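Local coordinates for SWD1-like protein (Myceliophthora thermophila, PDB 6E29), which probably serves, through this WD-repeat beta-propeller domain, as a subunit of the COMPASS complex that methylates histone H3, at residues Cys30-Arg35 / Val319-Pro324; Ile218-Leu223 / Asn275-Ser280; Asn18-Ile23 / Ile339-Val344. All blocks are in the same frame, centred on the assembly; numbering follows the deposited sequence. Where two conformers were deposited one is given.

Interaction 1: residues Cys30-Arg35 / Val319-Pro324; sequences CVRFNR and VIEWHP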
loop_
_atom_site.group_PDB
_atom_site.type_symbol
_atom_site.label_atom_id
_atom_site.label_comp_id
_atom_site.label_asym_id
_atom_site.label_seq_id
_atom_site.Cartn_x
_atom_site.Cartn_y
_atom_site.Cartn_z
ATOM N N CYS B 30 10.654 -4.316 -1.601
ATOM C CA CYS B 30 9.389 -4.350 -0.874
ATOM C C CYS B 30 9.403 -5.582 0.028
ATOM O O CYS B 30 9.998 -6.593 -0.347
ATOM C CB CYS B 30 8.239 -4.368 -1.893
ATOM S SG CYS B 30 6.555 -4.780 -1.373
ATOM N N VAL B 31 8.685 -5.525 1.155
ATOM C CA VAL B 31 8.496 -6.683 2.041
ATOM C C VAL B 31 7.071 -6.662 2.564
ATOM O O VAL B 31 6.458 -5.609 2.645
ATOM C CB VAL B 31 9.440 -6.672 3.243
ATOM C CG1 VAL B 31 10.793 -7.190 2.823
ATOM C CG2 VAL B 31 9.474 -5.269 3.815
ATOM N N ARG B 32 6.559 -7.832 2.955
ATOM C CA ARG B 32 5.211 -7.960 3.513
ATOM C C ARG B 32 5.142 -9.278 4.277
ATOM O O ARG B 32 5.449 -10.326 3.704
ATOM C CB ARG B 32 4.088 -7.983 2.432
ATOM C CG ARG B 32 2.711 -7.785 3.008
ATOM C CD ARG B 32 2.420 -6.246 3.036
ATOM N NE ARG B 32 1.202 -5.867 3.742
ATOM C CZ ARG B 32 0.057 -5.522 3.153
ATOM N NH1 ARG B 32 -0.048 -5.536 1.814
ATOM N NH2 ARG B 32 -0.984 -5.153 3.917
ATOM N N PHE B 33 4.757 -9.217 5.553
ATOM C CA PHE B 33 4.528 -10.441 6.342
ATOM C C PHE B 33 3.176 -11.051 5.976
ATOM O O PHE B 33 2.248 -10.322 5.633
ATOM C CB PHE B 33 4.519 -10.107 7.833
ATOM C CG PHE B 33 5.862 -9.728 8.385
ATOM C CD1 PHE B 33 6.737 -10.738 8.768
ATOM C CD2 PHE B 33 6.241 -8.391 8.584
ATOM C CE1 PHE B 33 8.041 -10.451 9.315
ATOM C CE2 PHE B 33 7.541 -8.106 9.157
ATOM C CZ PHE B 33 8.427 -9.165 9.515
ATOM N N ASN B 34 3.050 -12.390 6.068
ATOM C CA ASN B 34 1.712 -12.985 5.934
ATOM C C ASN B 34 0.963 -12.758 7.253
ATOM O O ASN B 34 1.483 -12.147 8.192
ATOM C CB ASN B 34 1.798 -14.462 5.494
ATOM C CG ASN B 34 2.340 -15.395 6.595
ATOM O OD1 ASN B 34 2.863 -14.944 7.605
ATOM N ND2 ASN B 34 2.219 -16.721 6.378
ATOM N N ARG B 35 -0.295 -13.183 7.330
ATOM C CA ARG B 35 -1.092 -12.769 8.489
ATOM C C ARG B 35 -0.739 -13.539 9.744
ATOM O O ARG B 35 -0.812 -12.987 10.858
ATOM C CB ARG B 35 -2.584 -12.931 8.175
ATOM C CG ARG B 35 -2.940 -12.287 6.860
ATOM C CD ARG B 35 -4.416 -11.938 6.676
ATOM N NE ARG B 35 -4.509 -10.672 5.948
ATOM C CZ ARG B 35 -4.158 -10.500 4.674
ATOM N NH1 ARG B 35 -3.693 -11.519 3.948
ATOM N NH2 ARG B 35 -4.253 -9.293 4.122
ATOM N N VAL B 319 10.993 0.733 1.854
ATOM C CA VAL B 319 9.729 0.154 2.334
ATOM C C VAL B 319 9.934 -0.384 3.728
ATOM O O VAL B 319 10.938 -1.059 3.990
ATOM C CB VAL B 319 9.255 -0.967 1.395
ATOM C CG1 VAL B 319 8.249 -1.923 2.095
ATOM C CG2 VAL B 319 8.613 -0.342 0.140
ATOM N N ILE B 320 8.938 -0.185 4.617
ATOM C CA ILE B 320 9.030 -0.765 5.959
ATOM C C ILE B 320 7.740 -1.520 6.248
ATOM O O ILE B 320 6.686 -1.210 5.700
ATOM C CB ILE B 320 9.300 0.315 7.044
ATOM C CG1 ILE B 320 8.131 1.300 7.057
ATOM C CG2 ILE B 320 10.660 1.045 6.738
ATOM C CD1 ILE B 320 8.276 2.355 8.090
ATOM N N GLU B 321 7.813 -2.487 7.153
ATOM C CA GLU B 321 6.641 -3.297 7.484
ATOM C C GLU B 321 6.797 -3.809 8.897
ATOM O O GLU B 321 7.883 -4.273 9.261
ATOM C CB GLU B 321 6.499 -4.518 6.574
ATOM C CG GLU B 321 6.055 -4.166 5.196
ATOM C CD GLU B 321 4.646 -3.590 5.194
ATOM O OE1 GLU B 321 3.760 -4.105 5.932
ATOM O OE2 GLU B 321 4.450 -2.604 4.470
ATOM N N TRP B 322 5.743 -3.726 9.698
ATOM C CA TRP B 322 5.768 -4.350 11.012
ATOM C C TRP B 322 5.280 -5.799 10.959
ATOM O O TRP B 322 4.379 -6.133 10.173
ATOM C CB TRP B 322 4.839 -3.608 11.972
ATOM C CG TRP B 322 5.240 -2.197 12.352
ATOM C CD1 TRP B 322 4.970 -1.041 11.654
ATOM C CD2 TRP B 322 5.897 -1.795 13.559
ATOM N NE1 TRP B 322 5.417 0.057 12.371
ATOM C CE2 TRP B 322 5.966 -0.383 13.545
ATOM C CE3 TRP B 322 6.405 -2.485 14.665
ATOM C CZ2 TRP B 322 6.550 0.335 14.572
ATOM C CZ3 TRP B 322 6.987 -1.758 15.683
ATOM C CH2 TRP B 322 7.046 -0.376 15.628
ATOM N N HIS B 323 5.777 -6.609 11.898
ATOM C CA HIS B 323 5.263 -7.979 12.070
ATOM C C HIS B 323 3.800 -7.938 12.561
ATOM O O HIS B 323 3.418 -7.029 13.307
ATOM C CB HIS B 323 6.164 -8.707 13.074
ATOM C CG HIS B 323 5.905 -10.176 13.156
ATOM N ND1 HIS B 323 5.016 -10.725 14.057
ATOM C CD2 HIS B 323 6.413 -11.211 12.438
ATOM C CE1 HIS B 323 5.003 -12.046 13.902
ATOM N NE2 HIS B 323 5.826 -12.359 12.917
ATOM N N PRO B 324 2.944 -8.890 12.141
ATOM C CA PRO B 324 1.513 -8.797 12.518
ATOM C C PRO B 324 1.204 -9.153 13.958
ATOM O O PRO B 324 0.029 -9.002 14.377
ATOM C CB PRO B 324 0.818 -9.813 11.582
ATOM C CG PRO B 324 1.954 -10.818 11.240
ATOM C CD PRO B 324 3.195 -9.945 11.148
HETATM O O HOH W 1 3.719 -6.694 6.427
#
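Phe33 and His323 make a T-shaped (edge-to-face) aromatic pair. The edge of the imidazole comes down on one face of the phenyl ring, with His323 CD2 3.6 Å from Phe33 CE1 and the planes 72° apart. His323 CA lies over the same face and adds a CH-pi contact. The Pro324 ring stands across the base of Phe33, its CD 3.6 Å from Phe33 CB. Cutting Phe33 back to an alanine would probably leave the His323 edge and CA without the ring face they rest on, and open a gap there, while Pro324 CD would keep its contact with CB.

Glu321 carries the middle of the contact. Its CG lies 3.8 Å from Val31 CG2, and the chain then bends at chi2 (-65°), which brings the carboxylate round toward Arg32. The salt bridge from Glu321 OE1 to Arg32 NE is long, at 3.8 Å. The same OE1 accepts a bond from a water, which in turn accepts from Phe33 N at 2.9 Å. The stronger charged partner of Glu321 OE1 is Arg222 NH1, a salt bridge.

Further out, Gly37 O takes a bond from His323 NE2 and helps fix the imidazole. The strands run nearly parallel, 10° apart, but do not pair as a sheet. Strands 28-33 and 317-322 are inner strands of neighbouring propeller blades. Each pairs outward within its own blade, with strands 39-44 and 328-333.

Interaction 2: residues Ile218-Leu223 / Asn275-Ser280; sequences ITTLRL and NHVAFS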
loop_
_atom_site.group_PDB
_atom_site.type_symbol
_atom_site.label_atom_id
_atom_site.label_comp_id
_atom_site.label_asym_id
_atom_site.label_seq_id
_atom_site.Cartn_x
_atom_site.Cartn_y
_atom_site.Cartn_z
ATOM N N ILE B 218 -0.854 11.509 -3.062
ATOM C CA ILE B 218 -0.961 10.471 -2.039
ATOM C C ILE B 218 -0.200 9.225 -2.500
ATOM O O ILE B 218 -0.423 8.716 -3.605
ATOM C CB ILE B 218 -2.429 10.165 -1.723
ATOM C CG1 ILE B 218 -3.088 11.413 -1.066
ATOM C CG2 ILE B 218 -2.549 8.980 -0.772
ATOM C CD1 ILE B 218 -4.620 11.268 -0.812
ATOM N N THR B 219 0.781 8.796 -1.699
ATOM C CA THR B 219 1.650 7.698 -2.132
ATOM C C THR B 219 1.379 6.369 -1.443
ATOM O O THR B 219 1.619 5.316 -2.040
ATOM C CB THR B 219 3.137 8.067 -1.959
ATOM O OG1 THR B 219 3.369 8.562 -0.645
ATOM C CG2 THR B 219 3.517 9.140 -2.964
ATOM N N THR B 220 0.828 6.382 -0.251
ATOM C CA THR B 220 0.555 5.158 0.475
ATOM C C THR B 220 -0.734 5.303 1.241
ATOM O O THR B 220 -0.972 6.334 1.883
ATOM C CB THR B 220 1.678 4.831 1.494
ATOM O OG1 THR B 220 2.828 4.393 0.786
ATOM C CG2 THR B 220 1.225 3.765 2.509
ATOM N N LEU B 221 -1.538 4.241 1.196
ATOM C CA LEU B 221 -2.671 4.043 2.093
ATOM C C LEU B 221 -2.545 2.686 2.791
ATOM O O LEU B 221 -2.227 1.678 2.137
ATOM C CB LEU B 221 -3.970 4.041 1.333
ATOM C CG LEU B 221 -4.342 5.321 0.601
ATOM C CD1 LEU B 221 -5.600 5.064 -0.247
ATOM C CD2 LEU B 221 -4.538 6.422 1.615
ATOM N N ARG B 222 -2.858 2.651 4.087
ATOM C CA ARG B 222 -2.859 1.382 4.832
ATOM C C ARG B 222 -3.916 1.426 5.927
ATOM O O ARG B 222 -4.099 2.450 6.586
ATOM C CB ARG B 222 -1.443 1.152 5.448
ATOM C CG ARG B 222 -1.254 -0.183 6.099
ATOM C CD ARG B 222 -1.453 -1.354 5.118
ATOM N NE ARG B 222 -0.538 -1.391 3.961
ATOM C CZ ARG B 222 0.663 -1.987 3.958
ATOM N NH1 ARG B 222 1.167 -2.544 5.079
ATOM N NH2 ARG B 222 1.390 -1.994 2.841
ATOM N N LEU B 223 -4.633 0.338 6.099
ATOM C CA LEU B 223 -5.631 0.245 7.147
ATOM C C LEU B 223 -5.071 -0.551 8.313
ATOM O O LEU B 223 -4.189 -1.386 8.127
ATOM C CB LEU B 223 -6.884 -0.469 6.613
ATOM C CG LEU B 223 -7.773 0.434 5.798
ATOM C CD1 LEU B 223 -8.839 -0.410 5.103
ATOM C CD2 LEU B 223 -8.368 1.486 6.724
ATOM N N ASN B 275 9.303 8.465 3.184
ATOM C CA ASN B 275 9.396 7.598 2.031
ATOM C C ASN B 275 8.269 6.555 2.064
ATOM O O ASN B 275 7.443 6.489 1.148
ATOM C CB ASN B 275 10.773 6.959 2.038
ATOM C CG ASN B 275 11.192 6.531 0.722
ATOM O OD1 ASN B 275 10.360 6.332 -0.160
ATOM N ND2 ASN B 275 12.481 6.331 0.559
ATOM N N HIS B 276 8.210 5.756 3.132
ATOM C CA HIS B 276 7.157 4.775 3.327
ATOM C C HIS B 276 6.724 4.817 4.784
ATOM O O HIS B 276 7.467 5.268 5.655
ATOM C CB HIS B 276 7.645 3.371 2.894
ATOM C CG HIS B 276 7.642 3.195 1.411
ATOM N ND1 HIS B 276 8.763 3.333 0.622
ATOM C CD2 HIS B 276 6.605 3.009 0.558
ATOM C CE1 HIS B 276 8.428 3.188 -0.651
ATOM N NE2 HIS B 276 7.123 3.006 -0.719
ATOM N N VAL B 277 5.507 4.334 5.048
ATOM C CA VAL B 277 4.959 4.348 6.395
ATOM C C VAL B 277 4.292 3.009 6.648
ATOM O O VAL B 277 3.929 2.299 5.707
ATOM C CB VAL B 277 3.921 5.456 6.599
ATOM C CG1 VAL B 277 4.672 6.850 6.422
ATOM C CG2 VAL B 277 2.745 5.303 5.549
ATOM N N ALA B 278 4.098 2.704 7.940
ATOM C CA ALA B 278 3.492 1.438 8.364
ATOM C C ALA B 278 2.895 1.531 9.768
ATOM O O ALA B 278 3.449 2.183 10.651
ATOM C CB ALA B 278 4.516 0.297 8.311
ATOM N N PHE B 279 1.790 0.811 9.976
ATOM C CA PHE B 279 1.171 0.609 11.271
ATOM C C PHE B 279 1.785 -0.604 11.935
ATOM O O PHE B 279 1.915 -1.651 11.289
ATOM C CB PHE B 279 -0.308 0.258 11.122
ATOM C CG PHE B 279 -1.275 1.461 11.003
ATOM C CD1 PHE B 279 -1.238 2.501 11.889
ATOM C CD2 PHE B 279 -2.292 1.415 10.044
ATOM C CE1 PHE B 279 -2.164 3.574 11.816
ATOM C CE2 PHE B 279 -3.235 2.488 9.921
ATOM C CZ PHE B 279 -3.175 3.562 10.835
ATOM N N SER B 280 1.932 -0.539 13.260
ATOM C CA SER B 280 2.337 -1.723 14.013
ATOM C C SER B 280 1.145 -2.681 14.141
ATOM O O SER B 280 0.010 -2.358 13.770
ATOM C CB SER B 280 2.894 -1.336 15.388
ATOM O OG SER B 280 1.862 -0.826 16.250
HETATM O O HOH W 2 4.569 6.175 0.760
HETATM O O HOH W 3 1.155 -1.049 7.829
#
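Thr220 and Arg222 face Val277 and Phe279 across two strands that run parallel, 5° apart, with axes 7.6 Å from each other. These are the inner strands of two adjacent blades of the beta-propeller. The spacing is too wide for sheet pairing, so side chains and water fill the seam. Each strand bonds instead to the next strand of its own blade, 229-234 for one and 285-290 for the other. In the first of these pairings Thr219 and Thr220 both face Asn233, a classic beta bulge.

Near the start of the strands two methyl groups meet. Thr220 holds CG2 opposite its own amide (the hydroxyl has chi1 -73°), and this methyl lies 3.7 Å from Val277 CG2. The two side chains lie alongside with opposed directions, so they overlap at their methyls. A water beside them donates to Asn275 O at 2.9 Å and bonds Thr219 OG1 at 3.0 Å. It thus joins the bulge to the corner where the chain turns into the other blade.

At the far end Phe279 reaches over to the backbone of the facing strand. Its CE2 is 3.4 Å from Arg222 O, and its CD2 is 3.8 Å from Leu223 C. The ring also touches Leu231 and Val286, so it lies between the two blades.

The Arg222 side chain leaves extended and then folds at chi2 and chi3, both 60°. This turns the guanidinium toward Glu321, its main partner, where Arg32 also gathers. Close by, a second water accepts from Phe279 N at 2.9 Å and, weakly, from Arg222 NH1 at 3.1 Å.

Interaction 3: residues Asn18-Ile23 / Ile339-Val344; sequences NITNTI and INIWSV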
loop_
_atom_site.group_PDB
_atom_site.type_symbol
_atom_site.label_atom_id
_atom_site.label_comp_id
_atom_site.label_asym_id
_atom_site.label_seq_id
_atom_site.Cartn_x
_atom_site.Cartn_y
_atom_site.Cartn_z
ATOM N N ASN B 18 18.118 -2.445 18.762
ATOM C CA ASN B 18 18.370 -3.879 18.656
ATOM C C ASN B 18 17.939 -4.380 17.297
ATOM O O ASN B 18 16.732 -4.464 17.033
ATOM C CB ASN B 18 17.612 -4.656 19.709
ATOM C CG ASN B 18 18.240 -4.533 21.032
ATOM O OD1 ASN B 18 19.377 -4.958 21.219
ATOM N ND2 ASN B 18 17.518 -3.940 21.978
ATOM N N ILE B 19 18.909 -4.770 16.475
ATOM C CA ILE B 19 18.642 -5.370 15.168
ATOM C C ILE B 19 18.870 -6.886 15.300
ATOM O O ILE B 19 20.002 -7.349 15.502
ATOM C CB ILE B 19 19.520 -4.722 14.090
ATOM C CG1 ILE B 19 19.087 -3.239 13.956
ATOM C CG2 ILE B 19 19.406 -5.481 12.753
ATOM C CD1 ILE B 19 19.828 -2.411 12.953
ATOM N N THR B 20 17.770 -7.634 15.242
ATOM C CA THR B 20 17.758 -9.067 15.521
ATOM C C THR B 20 18.126 -9.886 14.305
ATOM O O THR B 20 18.641 -10.997 14.443
ATOM C CB THR B 20 16.366 -9.497 16.033
ATOM O OG1 THR B 20 15.379 -9.268 15.014
ATOM C CG2 THR B 20 16.003 -8.689 17.220
ATOM N N ASN B 21 17.878 -9.361 13.117
ATOM C CA ASN B 21 18.159 -10.088 11.897
ATOM C C ASN B 21 18.478 -9.103 10.794
ATOM O O ASN B 21 17.928 -7.996 10.753
ATOM C CB ASN B 21 16.962 -10.963 11.504
ATOM C CG ASN B 21 16.686 -12.020 12.525
ATOM O OD1 ASN B 21 15.848 -11.832 13.405
ATOM N ND2 ASN B 21 17.445 -13.116 12.462
ATOM N N THR B 22 19.419 -9.489 9.946
ATOM C CA THR B 22 19.696 -8.814 8.682
ATOM C C THR B 22 19.695 -9.930 7.658
ATOM O O THR B 22 20.419 -10.915 7.820
ATOM C CB THR B 22 21.046 -8.066 8.652
ATOM O OG1 THR B 22 21.140 -7.067 9.693
ATOM C CG2 THR B 22 21.220 -7.400 7.307
ATOM N N ILE B 23 18.873 -9.819 6.633
ATOM C CA ILE B 23 18.870 -10.854 5.605
ATOM C C ILE B 23 18.978 -10.191 4.245
ATOM O O ILE B 23 18.650 -9.016 4.061
ATOM C CB ILE B 23 17.611 -11.738 5.694
ATOM C CG1 ILE B 23 16.342 -10.872 5.503
ATOM C CG2 ILE B 23 17.627 -12.508 7.043
ATOM C CD1 ILE B 23 15.026 -11.606 5.616
ATOM N N ILE B 339 17.525 -6.436 4.142
ATOM C CA ILE B 339 16.377 -6.273 5.022
ATOM C C ILE B 339 16.878 -6.342 6.450
ATOM O O ILE B 339 17.412 -7.377 6.880
ATOM C CB ILE B 339 15.289 -7.337 4.796
ATOM C CG1 ILE B 339 14.795 -7.308 3.351
ATOM C CG2 ILE B 339 14.137 -7.067 5.779
ATOM C CD1 ILE B 339 14.144 -8.628 2.909
ATOM N N ASN B 340 16.692 -5.254 7.192
ATOM C CA ASN B 340 16.991 -5.239 8.617
ATOM C C ASN B 340 15.711 -5.329 9.430
ATOM O O ASN B 340 14.715 -4.681 9.097
ATOM C CB ASN B 340 17.743 -3.971 9.001
ATOM C CG ASN B 340 19.176 -4.026 8.586
ATOM O OD1 ASN B 340 20.002 -4.632 9.274
ATOM N ND2 ASN B 340 19.495 -3.419 7.440
ATOM N N ILE B 341 15.758 -6.080 10.526
ATOM C CA ILE B 341 14.594 -6.245 11.406
ATOM C C ILE B 341 14.974 -5.786 12.798
ATOM O O ILE B 341 15.915 -6.339 13.421
ATOM C CB ILE B 341 14.089 -7.692 11.446
ATOM C CG1 ILE B 341 13.673 -8.160 10.053
ATOM C CG2 ILE B 341 12.926 -7.779 12.405
ATOM C CD1 ILE B 341 13.383 -9.662 10.042
ATOM N N TRP B 342 14.317 -4.724 13.250
ATOM C CA TRP B 342 14.494 -4.178 14.587
ATOM C C TRP B 342 13.520 -4.811 15.554
ATOM O O TRP B 342 12.344 -4.970 15.232
ATOM C CB TRP B 342 14.183 -2.670 14.633
ATOM C CG TRP B 342 15.226 -1.779 14.144
ATOM C CD1 TRP B 342 16.104 -1.037 14.900
ATOM C CD2 TRP B 342 15.511 -1.468 12.779
ATOM N NE1 TRP B 342 16.910 -0.287 14.083
ATOM C CE2 TRP B 342 16.581 -0.535 12.779
ATOM C CE3 TRP B 342 14.985 -1.893 11.559
ATOM C CZ2 TRP B 342 17.131 -0.036 11.612
ATOM C CZ3 TRP B 342 15.520 -1.394 10.410
ATOM C CH2 TRP B 342 16.574 -0.457 10.435
ATOM N N SER B 343 13.980 -5.047 16.772
ATOM C CA SER B 343 13.109 -5.344 17.910
ATOM C C SER B 343 12.821 -4.028 18.634
ATOM O O SER B 343 13.717 -3.444 19.235
ATOM C CB SER B 343 13.770 -6.352 18.847
ATOM O OG SER B 343 13.482 -7.657 18.412
ATOM N N VAL B 344 11.569 -3.579 18.607
ATOM C CA VAL B 344 11.191 -2.228 19.061
ATOM C C VAL B 344 10.518 -2.305 20.431
ATOM O O VAL B 344 9.403 -2.813 20.552
ATOM C CB VAL B 344 10.240 -1.563 18.057
ATOM C CG1 VAL B 344 10.028 -0.108 18.419
ATOM C CG2 VAL B 344 10.791 -1.703 16.646
HETATM O O HOH W 4 15.477 -1.469 18.403
#
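Thr22 OG1 donates to Asn340 OD1 at 2.7 Å. The hydroxyl sits above the carbonyl plane of the amide, 36° out of it. Thr22 and Asn340 are a non-hydrogen-bonded pair with their side chains on the same face. A chi1 of -58° sets the Thr22 hydroxyl anti to its own carbonyl carbon, where it meets OD1.

The backbones form an antiparallel ladder. Ile23 and Ile339 are a hydrogen-bonded pair, with N to O bonds in both directions. Asn21 and Ile341 are also a hydrogen-bonded pair, while Ile19 and Trp342 are a non-hydrogen-bonded one. The register slips by one residue between Ile19 and Asn21, a beta bulge. There Ile341 O accepts from Thr20 N at 2.9 Å and also takes a CA-H...O contact from Ile19. Asn18 O accepts from Ser343 N at 2.8 Å.

Ile19 lies alongside Trp342 and over one face of its indole. Its CG1 is 3.8 Å from the centroid of the five-membered ring of Trp342, a CH-pi contact. Glu17 bonds the indole NE1. On the other sheet face Ile23 CG1 packs 3.8 Å from Ile339 CB.

The N-terminal strand 19-23 thus completes the blade made by the C-terminal strands, the ring closure usual in WD-repeat propellers. Strand 339-343 pairs on its other edge with strand 328-333. Ile339 touches Val31 of the next blade, and Trp342 rests on Leu296 of strand 296-300.

Overall arrangement
The modelled chain starts close to strand 19-23, which interaction 3 ties to strand 339-343 near the C terminus. This closes the widest loop and the ring of blades. Strand 28-33 follows at once and opens the next blade. Interaction 1 sets it beside strand 317-322, so its loop lies within that of interaction 3. Interaction 2 lies deeper still, between strands 218-223 and 274-279. The three loops nest and none cross. Interactions 1 and 3 both reach the last blade, and strands 28-33 and 339-343 touch. Strand 317-322 also meets interaction 2, with Trp322 against Ser280. Interactions 2 and 3 do not touch.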